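Local atomic coordinates of putative adhesin (Bacteroides thetaiotaomicron, PDB entry 4QDG), a protein that is a putative adhesin of the FimB/Mfa2 fimbrillin family, a lipoprotein that probably serves in the anchoring of pili at the bacterial outer membrane. Residues A[15-20]-A[129-134]; A[40-45]-A[74-79]. One frame throughout, in Å; residues are numbered along the deposited sequence.

Interaction 1: residues A[15-20]-A[129-134]; sequences VSLRFI and GELTLA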
ATOM      1  N   VAL A  15      -9.170 -28.470  -2.109  1.00 31.55           N
ATOM      2  CA  VAL A  15      -8.444 -27.643  -1.156  1.00 30.61           C
ATOM      3  C   VAL A  15      -9.425 -26.866  -0.306  1.00 32.07           C
ATOM      4  O   VAL A  15     -10.583 -26.700  -0.684  1.00 30.12           O
ATOM      5  CB  VAL A  15      -7.417 -26.679  -1.824  1.00 33.72           C
ATOM      6  CG1 VAL A  15      -6.329 -27.441  -2.586  1.00 32.44           C
ATOM      7  CG2 VAL A  15      -8.116 -25.655  -2.720  1.00 33.83           C
ATOM      8  N   SER A  16      -8.930 -26.385   0.835  1.00 28.25           N
ATOM      9  CA  SER A  16      -9.620 -25.539   1.797  1.00 27.48           C
ATOM     10  C   SER A  16      -8.651 -24.420   2.144  1.00 33.11           C
ATOM     11  O   SER A  16      -7.632 -24.651   2.794  1.00 34.12           O
ATOM     12  CB  SER A  16     -10.061 -26.332   3.020  1.00 27.96           C
ATOM     13  OG  SER A  16     -10.594 -25.442   3.986  1.00 37.45           O
ATOM     14  N   LEU A  17      -8.930 -23.223   1.666  1.00 30.27           N
ATOM     15  CA  LEU A  17      -8.000 -22.116   1.839  1.00 29.05           C
ATOM     16  C   LEU A  17      -8.371 -21.146   2.915  1.00 32.46           C
ATOM     17  O   LEU A  17      -9.507 -20.698   2.983  1.00 32.22           O
ATOM     18  CB  LEU A  17      -7.826 -21.341   0.522  1.00 27.97           C
ATOM     19  CG  LEU A  17      -7.391 -22.154  -0.685  1.00 31.71           C
ATOM     20  CD1 LEU A  17      -7.289 -21.263  -1.914  1.00 32.16           C
ATOM     21  CD2 LEU A  17      -6.070 -22.869  -0.422  1.00 31.52           C
ATOM     22  N   ARG A  18      -7.366 -20.780   3.716  1.00 29.29           N
ATOM     23  CA  ARG A  18      -7.420 -19.735   4.744  1.00 29.09           C
ATOM     24  C   ARG A  18      -6.692 -18.524   4.165  1.00 31.55           C
ATOM     25  O   ARG A  18      -5.721 -18.689   3.410  1.00 31.06           O
ATOM     26  CB  ARG A  18      -6.782 -20.213   6.074  1.00 27.92           C
ATOM     27  CG  ARG A  18      -6.765 -19.148   7.184  1.00 36.50           C
ATOM     28  CD  ARG A  18      -6.243 -19.669   8.506  1.00 34.74           C
ATOM     29  NE  ARG A  18      -6.454 -18.691   9.573  1.00 43.21           N
ATOM     30  CZ  ARG A  18      -5.529 -18.302  10.449  1.00 61.88           C
ATOM     31  NH1 ARG A  18      -4.299 -18.811  10.400  1.00 48.03           N
ATOM     32  NH2 ARG A  18      -5.819 -17.393  11.373  1.00 48.62           N
ATOM     33  N   PHE A  19      -7.204 -17.325   4.439  1.00 28.83           N
ATOM     34  CA  PHE A  19      -6.596 -16.088   3.960  1.00 28.92           C
ATOM     35  C   PHE A  19      -6.185 -15.231   5.152  1.00 35.40           C
ATOM     36  O   PHE A  19      -7.016 -14.934   6.011  1.00 37.70           O
ATOM     37  CB  PHE A  19      -7.545 -15.342   3.022  1.00 30.30           C
ATOM     38  CG  PHE A  19      -7.958 -16.156   1.828  1.00 31.31           C
ATOM     39  CD1 PHE A  19      -9.070 -16.992   1.884  1.00 31.74           C
ATOM     40  CD2 PHE A  19      -7.236 -16.097   0.640  1.00 31.65           C
ATOM     41  CE1 PHE A  19      -9.432 -17.779   0.785  1.00 31.91           C
ATOM     42  CE2 PHE A  19      -7.614 -16.878  -0.459  1.00 33.51           C
ATOM     43  CZ  PHE A  19      -8.704 -17.720  -0.372  1.00 31.61           C
ATOM     44  N   ILE A  20      -4.893 -14.919   5.264  1.00 32.11           N
ATOM     45  CA  ILE A  20      -4.412 -14.098   6.392  1.00 31.60           C
ATOM     46  C   ILE A  20      -3.656 -12.862   5.889  1.00 34.72           C
ATOM     47  O   ILE A  20      -3.126 -12.869   4.776  1.00 32.61           O
ATOM     48  CB  ILE A  20      -3.560 -14.904   7.422  1.00 33.87           C
ATOM     49  CG1 ILE A  20      -2.155 -15.236   6.911  1.00 32.51           C
ATOM     50  CG2 ILE A  20      -4.307 -16.167   7.887  1.00 36.00           C
ATOM     51  CD1 ILE A  20      -1.134 -15.588   8.003  1.00 32.64           C
ATOM     52  N   GLY A 129      -1.405 -12.039  -2.328  1.00 28.70           N
ATOM     53  CA  GLY A 129      -0.724 -13.229  -1.847  1.00 27.65           C
ATOM     54  C   GLY A 129      -0.904 -14.364  -2.836  1.00 32.00           C
ATOM     55  O   GLY A 129      -1.820 -14.338  -3.661  1.00 28.79           O
ATOM     56  N   GLU A 130      -0.054 -15.387  -2.738  1.00 31.71           N
ATOM     57  CA  GLU A 130      -0.158 -16.583  -3.596  1.00 31.40           C
ATOM     58  C   GLU A 130       0.297 -17.846  -2.834  1.00 33.98           C
ATOM     59  O   GLU A 130       1.008 -17.747  -1.830  1.00 31.21           O
ATOM     60  CB  GLU A 130       0.629 -16.415  -4.906  1.00 32.50           C
ATOM     61  CG  GLU A 130       2.115 -16.163  -4.714  1.00 37.24           C
ATOM     62  CD  GLU A 130       2.949 -16.098  -5.977  1.00 46.82           C
ATOM     63  OE1 GLU A 130       2.358 -15.997  -7.075  1.00 40.98           O
ATOM     64  OE2 GLU A 130       4.196 -16.164  -5.870  1.00 38.51           O
ATOM     65  N   LEU A 131      -0.113 -19.026  -3.331  1.00 30.79           N
ATOM     66  CA  LEU A 131       0.198 -20.298  -2.723  1.00 30.58           C
ATOM     67  C   LEU A 131       0.101 -21.445  -3.737  1.00 33.61           C
ATOM     68  O   LEU A 131      -0.822 -21.469  -4.545  1.00 33.06           O
ATOM     69  CB  LEU A 131      -0.795 -20.538  -1.549  1.00 30.00           C
ATOM     70  CG  LEU A 131      -0.598 -21.813  -0.713  1.00 35.02           C
ATOM     71  CD1 LEU A 131       0.515 -21.637   0.290  1.00 34.13           C
ATOM     72  CD2 LEU A 131      -1.898 -22.214  -0.018  1.00 37.28           C
ATOM     73  N   THR A 132       1.069 -22.379  -3.683  1.00 29.20           N
ATOM     74  CA  THR A 132       1.050 -23.616  -4.473  1.00 29.45           C
ATOM     75  C   THR A 132       0.623 -24.714  -3.508  1.00 30.15           C
ATOM     76  O   THR A 132       1.175 -24.810  -2.400  1.00 28.36           O
ATOM     77  CB  THR A 132       2.382 -23.912  -5.182  1.00 32.87           C
ATOM     78  OG1 THR A 132       2.720 -22.811  -6.003  1.00 36.98           O
ATOM     79  CG2 THR A 132       2.303 -25.121  -6.068  1.00 25.55           C
ATOM     80  N   LEU A 133      -0.405 -25.487  -3.882  1.00 26.17           N
ATOM     81  CA  LEU A 133      -0.912 -26.510  -2.973  1.00 27.17           C
ATOM     82  C   LEU A 133      -1.535 -27.662  -3.747  1.00 31.44           C
ATOM     83  O   LEU A 133      -2.297 -27.445  -4.701  1.00 30.84           O
ATOM     84  CB  LEU A 133      -1.924 -25.860  -1.969  1.00 26.88           C
ATOM     85  CG  LEU A 133      -2.750 -26.754  -1.026  1.00 31.91           C
ATOM     86  CD1 LEU A 133      -1.863 -27.444   0.048  1.00 31.34           C
ATOM     87  CD2 LEU A 133      -3.823 -25.929  -0.333  1.00 32.26           C
ATOM     88  N   ALA A 134      -1.163 -28.897  -3.349  1.00 28.04           N
ATOM     89  CA  ALA A 134      -1.717 -30.107  -3.932  1.00 28.98           C
ATOM     90  C   ALA A 134      -3.042 -30.422  -3.226  1.00 36.12           C
ATOM     91  O   ALA A 134      -3.198 -30.141  -2.031  1.00 34.98           O
ATOM     92  CB  ALA A 134      -0.743 -31.273  -3.803  1.00 29.59           C
TER
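Val15 and Leu133 meet through methyl groups, CG1 of the valine lying 3.7 Å from CD2 of the leucine. The same Leu133 CD2 also touches Leu17, whose CD2 is 3.8 Å away, so a single leucine branch bears on two residues of the facing strand. In each pair the side chains pass alongside each other, running in opposing directions. No hydrogen bond joins the segments: their axes stay 8.8 Å apart at closest approach, roughly antiparallel at 151°, too far for strand pairing but right for apolar packing across the interior of a β-rich domain, in keeping with the transthyretin clan to which this family belongs. Leu133 gets there with CG trans to its backbone N (chi1 172°). The CA–CB bond of Leu17 does not aim at the other strand; with CG trans to the carbonyl carbon (chi1 -55°), the end of the side chain nevertheless comes nearer to it.

Away from this trio the contact thins. Leu131 adds only its CD2, 4.2 Å from Leu17 CD2, and the backbones part from 7.7 Å between the CA atoms of Val15 and Ala134 to 9.6 Å between those of Leu17 and Leu131. Ala134 is exposed and its methyl turns away. On the far face of its strand Thr132 OG1 and Glu130 OE1 are hydrogen-bonded to His77, and Glu130 OE1 also to Tyr103 OH.

Strand 140-159 ties the two together, pairing parallel with 15-20, where the Ser16 backbone bonds to those of Ser140 and Gly142, and antiparallel with 127-137. Strand 15-20 pairs along its other edge with strand 67-70, through the backbones of Leu69 and Met67, while Phe19 packs on Leu38 of strand 38-44.

Interaction 2: residues A[40-45]-A[74-79]; sequences LLVYDE and GNYHFV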
ATOM      1  N   LEU A  40     -10.059 -14.750  -5.759  1.00 32.64           N
ATOM      2  CA  LEU A  40      -9.178 -15.925  -5.702  1.00 30.90           C
ATOM      3  C   LEU A  40      -9.105 -16.565  -7.108  1.00 36.06           C
ATOM      4  O   LEU A  40     -10.130 -16.924  -7.690  1.00 35.76           O
ATOM      5  CB  LEU A  40      -9.681 -16.917  -4.620  1.00 29.80           C
ATOM      6  CG  LEU A  40      -8.843 -18.171  -4.294  1.00 33.58           C
ATOM      7  CD1 LEU A  40      -9.035 -19.274  -5.342  1.00 34.58           C
ATOM      8  CD2 LEU A  40      -7.370 -17.857  -3.991  1.00 32.43           C
ATOM      9  N   LEU A  41      -7.890 -16.694  -7.639  1.00 33.21           N
ATOM     10  CA  LEU A  41      -7.638 -17.258  -8.968  1.00 33.55           C
ATOM     11  C   LEU A  41      -6.973 -18.615  -8.863  1.00 36.39           C
ATOM     12  O   LEU A  41      -6.073 -18.795  -8.039  1.00 36.01           O
ATOM     13  CB  LEU A  41      -6.764 -16.315  -9.804  1.00 33.86           C
ATOM     14  CG  LEU A  41      -7.302 -14.906  -9.991  1.00 38.68           C
ATOM     15  CD1 LEU A  41      -6.181 -13.952 -10.158  1.00 38.22           C
ATOM     16  CD2 LEU A  41      -8.239 -14.827 -11.155  1.00 38.29           C
ATOM     17  N   VAL A  42      -7.437 -19.572  -9.685  1.00 31.74           N
ATOM     18  CA  VAL A  42      -6.963 -20.949  -9.698  1.00 30.57           C
ATOM     19  C   VAL A  42      -6.226 -21.193 -10.997  1.00 35.38           C
ATOM     20  O   VAL A  42      -6.782 -20.972 -12.068  1.00 35.76           O
ATOM     21  CB  VAL A  42      -8.116 -22.004  -9.492  1.00 33.96           C
ATOM     22  CG1 VAL A  42      -7.554 -23.426  -9.344  1.00 33.52           C
ATOM     23  CG2 VAL A  42      -9.009 -21.658  -8.299  1.00 32.60           C
ATOM     24  N   TYR A  43      -4.985 -21.676 -10.889  1.00 32.59           N
ATOM     25  CA  TYR A  43      -4.142 -22.060 -12.014  1.00 33.89           C
ATOM     26  C   TYR A  43      -3.683 -23.505 -11.822  1.00 38.76           C
ATOM     27  O   TYR A  43      -3.514 -23.950 -10.689  1.00 38.44           O
ATOM     28  CB  TYR A  43      -2.917 -21.117 -12.143  1.00 34.35           C
ATOM     29  CG  TYR A  43      -3.291 -19.674 -12.409  1.00 36.50           C
ATOM     30  CD1 TYR A  43      -3.668 -19.252 -13.680  1.00 38.30           C
ATOM     31  CD2 TYR A  43      -3.290 -18.733 -11.385  1.00 36.51           C
ATOM     32  CE1 TYR A  43      -4.054 -17.935 -13.922  1.00 39.17           C
ATOM     33  CE2 TYR A  43      -3.658 -17.405 -11.619  1.00 37.89           C
ATOM     34  CZ  TYR A  43      -4.026 -17.007 -12.893  1.00 48.37           C
ATOM     35  OH  TYR A  43      -4.355 -15.687 -13.116  1.00 51.56           O
ATOM     36  N   ASP A  44      -3.430 -24.222 -12.913  1.00 35.73           N
ATOM     37  CA  ASP A  44      -2.906 -25.579 -12.792  1.00 35.77           C
ATOM     38  C   ASP A  44      -1.367 -25.518 -12.582  1.00 43.18           C
ATOM     39  O   ASP A  44      -0.788 -24.426 -12.514  1.00 42.21           O
ATOM     40  CB  ASP A  44      -3.291 -26.454 -13.998  1.00 37.42           C
ATOM     41  CG  ASP A  44      -2.837 -25.980 -15.365  1.00 45.51           C
ATOM     42  OD1 ASP A  44      -1.691 -25.452 -15.477  1.00 43.08           O
ATOM     43  OD2 ASP A  44      -3.584 -26.206 -16.342  1.00 56.85           O
ATOM     44  N   GLU A  45      -0.712 -26.690 -12.515  1.00 42.38           N
ATOM     45  CA  GLU A  45       0.735 -26.814 -12.297  1.00 42.12           C
ATOM     46  C   GLU A  45       1.542 -26.132 -13.411  1.00 45.64           C
ATOM     47  O   GLU A  45       2.646 -25.675 -13.135  1.00 44.22           O
ATOM     48  CB  GLU A  45       1.118 -28.303 -12.176  1.00 44.46           C
ATOM     49  CG  GLU A  45       2.493 -28.547 -11.575  1.00 54.66           C
ATOM     50  CD  GLU A  45       2.819 -29.981 -11.210  1.00 72.40           C
ATOM     51  OE1 GLU A  45       2.604 -30.888 -12.047  1.00 77.54           O
ATOM     52  OE2 GLU A  45       3.364 -30.181 -10.103  1.00 60.89           O
ATOM     53  N   GLY A  74      -4.726 -32.932  -8.201  1.00 41.43           N
ATOM     54  CA  GLY A  74      -3.582 -32.244  -8.794  1.00 41.03           C
ATOM     55  C   GLY A  74      -2.901 -31.214  -7.925  1.00 42.96           C
ATOM     56  O   GLY A  74      -3.327 -30.950  -6.792  1.00 42.43           O
ATOM     57  N   ASN A  75      -1.827 -30.624  -8.470  1.00 38.27           N
ATOM     58  CA  ASN A  75      -1.055 -29.586  -7.799  1.00 36.38           C
ATOM     59  C   ASN A  75      -1.468 -28.259  -8.428  1.00 38.19           C
ATOM     60  O   ASN A  75      -1.399 -28.127  -9.651  1.00 38.55           O
ATOM     61  CB  ASN A  75       0.451 -29.891  -7.926  1.00 36.59           C
ATOM     62  CG  ASN A  75       1.366 -28.969  -7.159  1.00 52.47           C
ATOM     63  OD1 ASN A  75       1.122 -28.596  -6.008  1.00 41.53           O
ATOM     64  ND2 ASN A  75       2.489 -28.633  -7.765  1.00 43.12           N
ATOM     65  N   TYR A  76      -1.986 -27.314  -7.615  1.00 33.37           N
ATOM     66  CA  TYR A  76      -2.493 -26.020  -8.109  1.00 32.02           C
ATOM     67  C   TYR A  76      -1.746 -24.833  -7.540  1.00 33.39           C
ATOM     68  O   TYR A  76      -1.150 -24.954  -6.479  1.00 32.70           O
ATOM     69  CB  TYR A  76      -3.988 -25.850  -7.780  1.00 32.24           C
ATOM     70  CG  TYR A  76      -4.881 -26.818  -8.512  1.00 32.93           C
ATOM     71  CD1 TYR A  76      -5.111 -28.101  -8.013  1.00 33.97           C
ATOM     72  CD2 TYR A  76      -5.519 -26.452  -9.694  1.00 34.10           C
ATOM     73  CE1 TYR A  76      -5.916 -29.008  -8.692  1.00 33.63           C
ATOM     74  CE2 TYR A  76      -6.361 -27.341 -10.366  1.00 35.49           C
ATOM     75  CZ  TYR A  76      -6.564 -28.617  -9.853  1.00 39.87           C
ATOM     76  OH  TYR A  76      -7.393 -29.513 -10.494  1.00 39.04           O
ATOM     77  N   HIS A  77      -1.797 -23.682  -8.251  1.00 29.43           N
ATOM     78  CA  HIS A  77      -1.212 -22.418  -7.803  1.00 28.98           C
ATOM     79  C   HIS A  77      -2.343 -21.408  -7.712  1.00 30.46           C
ATOM     80  O   HIS A  77      -3.102 -21.233  -8.674  1.00 29.46           O
ATOM     81  CB  HIS A  77      -0.074 -21.931  -8.707  1.00 30.49           C
ATOM     82  CG  HIS A  77       0.591 -20.691  -8.169  1.00 33.51           C
ATOM     83  ND1 HIS A  77       1.481 -20.750  -7.098  1.00 34.69           N
ATOM     84  CD2 HIS A  77       0.435 -19.400  -8.534  1.00 33.83           C
ATOM     85  CE1 HIS A  77       1.817 -19.501  -6.841  1.00 32.93           C
ATOM     86  NE2 HIS A  77       1.232 -18.655  -7.693  1.00 33.37           N
ATOM     87  N   PHE A  78      -2.535 -20.858  -6.506  1.00 26.05           N
ATOM     88  CA  PHE A  78      -3.613 -19.929  -6.191  1.00 25.22           C
ATOM     89  C   PHE A  78      -3.116 -18.522  -6.013  1.00 29.45           C
ATOM     90  O   PHE A  78      -2.105 -18.319  -5.354  1.00 31.42           O
ATOM     91  CB  PHE A  78      -4.314 -20.371  -4.902  1.00 25.91           C
ATOM     92  CG  PHE A  78      -4.894 -21.756  -4.984  1.00 27.37           C
ATOM     93  CD1 PHE A  78      -6.168 -21.965  -5.516  1.00 28.46           C
ATOM     94  CD2 PHE A  78      -4.183 -22.851  -4.498  1.00 27.85           C
ATOM     95  CE1 PHE A  78      -6.710 -23.252  -5.582  1.00 30.06           C
ATOM     96  CE2 PHE A  78      -4.738 -24.131  -4.543  1.00 31.30           C
ATOM     97  CZ  PHE A  78      -5.994 -24.325  -5.093  1.00 29.96           C
ATOM     98  N   VAL A  79      -3.825 -17.547  -6.570  1.00 25.08           N
ATOM     99  CA  VAL A  79      -3.470 -16.142  -6.422  1.00 23.77           C
ATOM    100  C   VAL A  79      -4.645 -15.448  -5.793  1.00 27.67           C
ATOM    101  O   VAL A  79      -5.759 -15.593  -6.276  1.00 27.80           O
ATOM    102  CB  VAL A  79      -3.001 -15.463  -7.755  1.00 27.87           C
ATOM    103  CG1 VAL A  79      -2.608 -14.010  -7.514  1.00 26.69           C
ATOM    104  CG2 VAL A  79      -1.828 -16.219  -8.381  1.00 27.67           C
TER
HETATM  105  O   HOH W   1      -2.292 -29.064 -12.112  1.00 50.44           O
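Leu41 and Val79 form a hydrogen-bonded pair of an antiparallel β-ladder: Leu41 N reaches Val79 O at 2.8 Å, almost straight (171°), and Val79 N returns to Leu41 O at 3.0 Å. Tyr43 and His77 repeat the pattern two residues on, though the bond from Tyr43 N to His77 O is more bent (146°). On the face of Leu41 and Tyr43, the tyrosine ring meets Val79 CG2 with its edge, CE2 lying 3.9 Å away. On the other face Val42 and Phe78 run alongside each other in a common direction; Val42 CG1, trans to its backbone N (chi1 -173°), touches two rings, 3.7 Å from Tyr76 CD2 and 3.9 Å from Phe78 CE1. At the exposed end Asn75 ND2 donates to Glu45 OE2 at 2.9 Å, the amide and carboxylate planes being nearly perpendicular, and a water bridges Glu45 N and Asn75 O.

Further out, strand 49-55 pairs with the far edge of 38-44 by backbone hydrogen bonds, Leu40 with Arg53 and Val42 with Val50. Tyr76 OH is hydrogen-bonded to Lys72 O, and Asp44 OD1 receives the backbone N-H of Asn48.

Overall arrangement
Strands 127-137 and 75-82 are sheet neighbours, which joins interactions 1 and 2, their centres 9 Å apart. Backbone pairing includes a probable hydrogen bond between Leu131 O and Phe78 N at 2.7 Å, and on one face Thr132 OG1 and His77 ND1 probably bond at 2.6 Å. On the other face Phe78 of interaction 2 reaches into interaction 1: its CZ lies 3.5 Å from Val15 CG2, and it also touches Leu17, which in turn reaches Leu40. The apolar layer of 15-20/129-134 thus continues into that of 40-45/74-79. Interaction 1 lies away from the magnesium sites; the side chain of Leu40 is about 11 Å from that of Cys37, a magnesium-site residue.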